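Local coordinates for protein BIFUNCTIONAL PROTEIN Proline utilization A (PutA) (Corynebacterium freiburgense, PDB 5UX5) that probably oxidises proline to glutamate in two steps, joining a flavin-dependent proline dehydrogenase and an NAD-dependent aldehyde dehydrogenase in one chain, at residues S693-I698 / A727-I732; G719-K724 / F821-G826. All blocks are in the same frame, centred on the assembly; numbering follows the deposited sequence.

Contact 1 (S693-I698 / A727-I732); sequences SGKNAI and AASLVI
Lys-695 and Asn-696 reach across to Ser-729 and Ala-727 where two parallel strands meet, the first and last elements of a beta-alpha-beta unit (strand 696-700, helix 706-718, strand 728-734) in the aldehyde dehydrogenase part of the protein. Backbone bonds zip the strands together, Leu-730 O receiving Ile-698 N and Ile-698 O receiving Ile-732 N, both at 3.0 Å. Earlier, Asn-696 O takes two donors, Ser-729 N at 3.0 Å and Leu-730 N at 3.2 Å, as in a beta bulge, and here the backbone kinks at Ser-729. The side chain of Lys-695 leaves with CG opposite the backbone N (chi1 -168°) and bends at chi2 (62°), which swings the extended remainder alongside Ser-729. Its NZ then donates to Ser-729 OG at 2.9 Å and also to His-818 O, while Phe-815 adds a cation-pi contact; on the way the chain crosses Leu-730 at about a right angle. On the face bearing Ala-697 and Leu-730, the CB atoms of these two lie 3.8 Å apart, and Ile-732 CD1 touches Ala-697 CB from further along. The amide of Asn-696 is held at both ends: OD1 accepts from Thr-848 N, and ND2 serves Cys-725 O as well as Ala-727 O, the latter at 3.1 Å and within 1° of the amide plane.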
# COMPACT_ATOMS: atom_id res chain seq x y z
N SER A 693 -17.52 10.74 -1.60
CA SER A 693 -16.44 11.44 -0.89
C SER A 693 -16.50 11.24 0.62
O SER A 693 -17.46 10.67 1.14
CB SER A 693 -16.47 12.94 -1.24
OG SER A 693 -15.41 13.66 -0.64
N GLY A 694 -15.48 11.70 1.34
CA GLY A 694 -15.39 11.51 2.77
C GLY A 694 -14.45 12.52 3.38
O GLY A 694 -13.68 13.19 2.68
N LYS A 695 -14.56 12.66 4.70
CA LYS A 695 -13.73 13.55 5.52
C LYS A 695 -13.07 12.65 6.57
O LYS A 695 -13.56 12.49 7.69
CB LYS A 695 -14.58 14.67 6.19
CG LYS A 695 -13.72 15.79 6.83
CD LYS A 695 -12.89 16.48 5.76
CE LYS A 695 -11.89 17.47 6.32
NZ LYS A 695 -11.22 18.18 5.19
N ASN A 696 -11.90 12.14 6.23
CA ASN A 696 -11.32 10.99 6.90
C ASN A 696 -10.16 11.40 7.78
O ASN A 696 -9.38 12.29 7.42
CB ASN A 696 -10.87 9.99 5.85
CG ASN A 696 -11.93 9.73 4.82
OD1 ASN A 696 -13.01 9.25 5.16
ND2 ASN A 696 -11.66 10.09 3.57
N ALA A 697 -10.04 10.75 8.93
CA ALA A 697 -9.04 11.08 9.92
C ALA A 697 -8.23 9.85 10.27
O ALA A 697 -8.70 8.72 10.09
CB ALA A 697 -9.69 11.64 11.19
N ILE A 698 -7.00 10.08 10.73
CA ILE A 698 -6.18 9.05 11.36
C ILE A 698 -5.87 9.52 12.77
O ILE A 698 -5.30 10.60 12.96
CB ILE A 698 -4.89 8.76 10.58
CG1 ILE A 698 -5.19 8.10 9.24
CG2 ILE A 698 -3.86 7.96 11.40
CD1 ILE A 698 -3.91 7.86 8.46
N ALA A 727 -8.87 10.10 1.16
CA ALA A 727 -7.67 10.80 1.61
C ALA A 727 -7.75 11.13 3.09
O ALA A 727 -8.82 11.31 3.65
CB ALA A 727 -7.49 12.09 0.80
N ALA A 728 -6.58 11.17 3.74
CA ALA A 728 -6.49 11.57 5.14
C ALA A 728 -6.41 13.09 5.19
O ALA A 728 -5.38 13.67 4.86
CB ALA A 728 -5.30 10.92 5.82
N SER A 729 -7.50 13.72 5.57
CA SER A 729 -7.59 15.16 5.66
C SER A 729 -7.31 15.64 7.07
O SER A 729 -6.91 16.78 7.27
CB SER A 729 -9.00 15.60 5.26
OG SER A 729 -9.01 16.54 4.20
N LEU A 730 -7.45 14.75 8.02
CA LEU A 730 -7.28 15.08 9.42
C LEU A 730 -6.39 14.02 10.05
O LEU A 730 -6.52 12.83 9.75
CB LEU A 730 -8.65 15.13 10.11
CG LEU A 730 -9.69 16.06 9.46
CD1 LEU A 730 -11.10 15.72 9.89
CD2 LEU A 730 -9.43 17.52 9.79
N VAL A 731 -5.47 14.47 10.89
CA VAL A 731 -4.78 13.63 11.85
C VAL A 731 -5.12 14.19 13.24
O VAL A 731 -4.99 15.40 13.49
CB VAL A 731 -3.25 13.58 11.56
CG1 VAL A 731 -2.61 14.94 11.59
CG2 VAL A 731 -2.48 12.63 12.48
N ILE A 732 -5.61 13.31 14.12
CA ILE A 732 -6.04 13.68 15.46
C ILE A 732 -5.05 13.03 16.42
O ILE A 732 -5.00 11.80 16.52
CB ILE A 732 -7.46 13.19 15.78
CG1 ILE A 732 -8.47 13.60 14.72
CG2 ILE A 732 -7.94 13.69 17.13
CD1 ILE A 732 -9.79 12.96 14.99

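Contact 2 (G719-K724 / F821-G826); sequences GHAGQK and FGPVLG. With NAD (nicotinamide-adenine-dinucleotide), chain F.
The NAD pocket of the aldehyde dehydrogenase part includes Phe-821, whose ring is sandwiched between the cofactor and the loop 719-724. C2D of the nicotinamide-side ribose sits over one ring face, offset toward the rim, with Phe-821 CG 3.6 Å from it. The opposite face rests on backbone, Gln-723 C lying 3.4 Å above the plane and Lys-724 N a little higher, both toward the rim. On that same face, past the rim, Gln-723 CB comes 4.0 Å from Phe-821 CD2. The peptide between Gln-723 and Lys-724 thus backs the ring, an arrangement consistent with holding it against the sugar.

Beyond the ring the touching parts run roughly antiparallel, their end-to-end directions 151° apart, and meet through glycines. Gly-722 has positive phi (76°), and its CA approaches Gly-822 O at 3.4 Å in a nearly straight CA-H...O contact. Next to it Ala-721 CB packs against Pro-823 CG at 4.2 Å. Gln-723 and Pro-823 each form the centre of an inverse gamma turn, so both chains bend sharply here.

The loop is braced from within by Gln-723: CG lies beside the backbone N (chi1 -57°) and the chain runs extended from there, which brings NE2 to His-720 O at 3.2 Å from above the carbonyl plane, while Gln-723 N reaches the same oxygen at 2.9 Å from the opposite face. OE1 is taken by Ile-767 N, and Lys-724 NZ points off to a salt bridge with Glu-552.

Loop 719-724 comes straight off helix 706-718; segment 821-826 feeds strand 824-830, with Leu-825 packed on that same helix and Pro-823 on Leu-778 of helix 772-779.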
# COMPACT_ATOMS: atom_id res chain seq x y z
N GLY A 719 -1.13 11.45 -1.36
CA GLY A 719 -1.19 10.70 -2.61
C GLY A 719 -2.23 11.30 -3.53
O GLY A 719 -3.29 11.74 -3.09
N HIS A 720 -1.91 11.37 -4.82
CA HIS A 720 -2.79 12.01 -5.81
C HIS A 720 -3.21 13.39 -5.33
O HIS A 720 -4.35 13.82 -5.53
CB HIS A 720 -4.00 11.13 -6.13
CG HIS A 720 -4.63 11.40 -7.46
ND1 HIS A 720 -4.13 12.32 -8.36
CD2 HIS A 720 -5.73 10.86 -8.06
CE1 HIS A 720 -4.90 12.35 -9.44
NE2 HIS A 720 -5.87 11.47 -9.29
N ALA A 721 -2.28 14.08 -4.65
CA ALA A 721 -2.46 15.45 -4.16
C ALA A 721 -3.67 15.60 -3.24
O ALA A 721 -4.27 16.67 -3.16
CB ALA A 721 -2.55 16.44 -5.32
N GLY A 722 -4.04 14.54 -2.52
CA GLY A 722 -5.23 14.54 -1.68
C GLY A 722 -6.56 14.40 -2.41
O GLY A 722 -7.61 14.64 -1.80
N GLN A 723 -6.54 14.03 -3.70
CA GLN A 723 -7.75 14.02 -4.53
C GLN A 723 -8.42 12.65 -4.48
O GLN A 723 -8.69 12.02 -5.50
CB GLN A 723 -7.42 14.43 -5.97
CG GLN A 723 -6.73 15.81 -6.13
CD GLN A 723 -6.35 16.11 -7.58
OE1 GLN A 723 -6.96 16.95 -8.24
NE2 GLN A 723 -5.33 15.44 -8.07
N LYS A 724 -8.71 12.21 -3.26
CA LYS A 724 -9.27 10.89 -3.05
C LYS A 724 -10.42 10.98 -2.08
O LYS A 724 -10.33 11.67 -1.06
CB LYS A 724 -8.20 9.91 -2.53
CG LYS A 724 -7.18 9.46 -3.59
CD LYS A 724 -6.12 8.62 -2.94
CE LYS A 724 -5.08 8.09 -3.90
NZ LYS A 724 -3.88 7.67 -3.11
N PHE A 821 -10.65 18.00 -0.96
CA PHE A 821 -10.20 17.24 -2.12
C PHE A 821 -8.92 17.83 -2.71
O PHE A 821 -8.80 18.04 -3.92
CB PHE A 821 -11.30 17.16 -3.18
CG PHE A 821 -11.56 15.78 -3.68
CD1 PHE A 821 -12.18 14.84 -2.86
CD2 PHE A 821 -11.19 15.40 -4.97
CE1 PHE A 821 -12.43 13.53 -3.31
CE2 PHE A 821 -11.45 14.10 -5.41
CZ PHE A 821 -12.07 13.17 -4.57
N GLY A 822 -7.95 18.09 -1.85
CA GLY A 822 -6.69 18.67 -2.25
C GLY A 822 -5.58 18.41 -1.25
O GLY A 822 -5.74 17.64 -0.31
N PRO A 823 -4.46 19.00 -1.46
CA PRO A 823 -3.26 18.68 -0.67
C PRO A 823 -3.16 19.45 0.65
O PRO A 823 -2.20 20.19 0.89
CB PRO A 823 -2.13 19.06 -1.63
CG PRO A 823 -2.80 19.82 -2.79
CD PRO A 823 -4.21 20.06 -2.43
N VAL A 824 -4.16 19.28 1.52
CA VAL A 824 -4.25 19.99 2.78
C VAL A 824 -4.60 18.99 3.88
O VAL A 824 -5.62 18.29 3.79
CB VAL A 824 -5.31 21.10 2.75
CG1 VAL A 824 -5.28 21.93 4.04
CG2 VAL A 824 -5.16 21.97 1.51
N LEU A 825 -3.78 18.96 4.91
CA LEU A 825 -3.97 18.12 6.08
C LEU A 825 -4.15 19.01 7.29
O LEU A 825 -3.44 20.00 7.44
CB LEU A 825 -2.75 17.24 6.30
CG LEU A 825 -2.65 16.52 7.63
CD1 LEU A 825 -3.69 15.42 7.69
CD2 LEU A 825 -1.24 15.96 7.76
N GLY A 826 -5.10 18.67 8.15
CA GLY A 826 -5.33 19.42 9.38
C GLY A 826 -5.02 18.57 10.60
O GLY A 826 -5.37 17.38 10.64
PA NAD F . -19.69 15.32 -10.17
O1A NAD F . -20.34 14.76 -8.86
O2A NAD F . -20.28 16.73 -10.50
O5B NAD F . -20.04 14.38 -11.39
C5B NAD F . -19.51 13.09 -11.54
C4B NAD F . -20.07 12.45 -12.81
O4B NAD F . -21.45 12.74 -13.05
C3B NAD F . -19.29 12.85 -14.02
O3B NAD F . -19.28 11.86 -14.98
C2B NAD F . -20.09 14.03 -14.41
O2B NAD F . -19.80 14.55 -15.66
C1B NAD F . -21.48 13.50 -14.24
N9A NAD F . -22.48 14.56 -14.19
C8A NAD F . -22.59 15.56 -13.25
N7A NAD F . -23.64 16.35 -13.54
C5A NAD F . -24.27 15.89 -14.70
C6A NAD F . -25.38 16.28 -15.45
N6A NAD F . -26.18 17.43 -15.10
N1A NAD F . -25.73 15.58 -16.54
C2A NAD F . -25.02 14.49 -16.94
N3A NAD F . -23.94 14.07 -16.23
C4A NAD F . -23.55 14.74 -15.13
O3 NAD F . -18.11 15.30 -9.93
PN NAD F . -16.99 16.36 -10.39
O1N NAD F . -17.54 17.62 -11.03
O2N NAD F . -16.21 15.72 -11.50
O5D NAD F . -16.12 16.67 -9.08
C5D NAD F . -16.80 17.23 -7.96
C4D NAD F . -16.29 16.85 -6.57
O4D NAD F . -16.37 15.48 -6.24
C3D NAD F . -14.87 17.18 -6.24
O3D NAD F . -14.59 18.53 -6.21
C2D NAD F . -14.86 16.62 -4.87
O2D NAD F . -15.17 17.62 -3.96
C1D NAD F . -15.86 15.49 -4.92

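From the N terminus the segments come in the order 693-698, 719-724, 727-732, 821-826, so the two contacts cross. Contact 1 closes a loop of 28 residues that carries helix 706-718 and, just after it, the first segment of contact 2. Contact 2 closes a longer one, 96 residues, which contains strand 728-734 with the second segment of contact 1. Their centres lie 9 Å apart, and the strands adjoin: Gly-826 is probably hydrogen-bonded to both Ser-729 and Val-731. Strand 824-830 thus continues the sheet beyond strand 728-734, while loop 719-724, on the way from helix 706-718 to strand 728-734, ties that unit to the NAD-binding Phe-821.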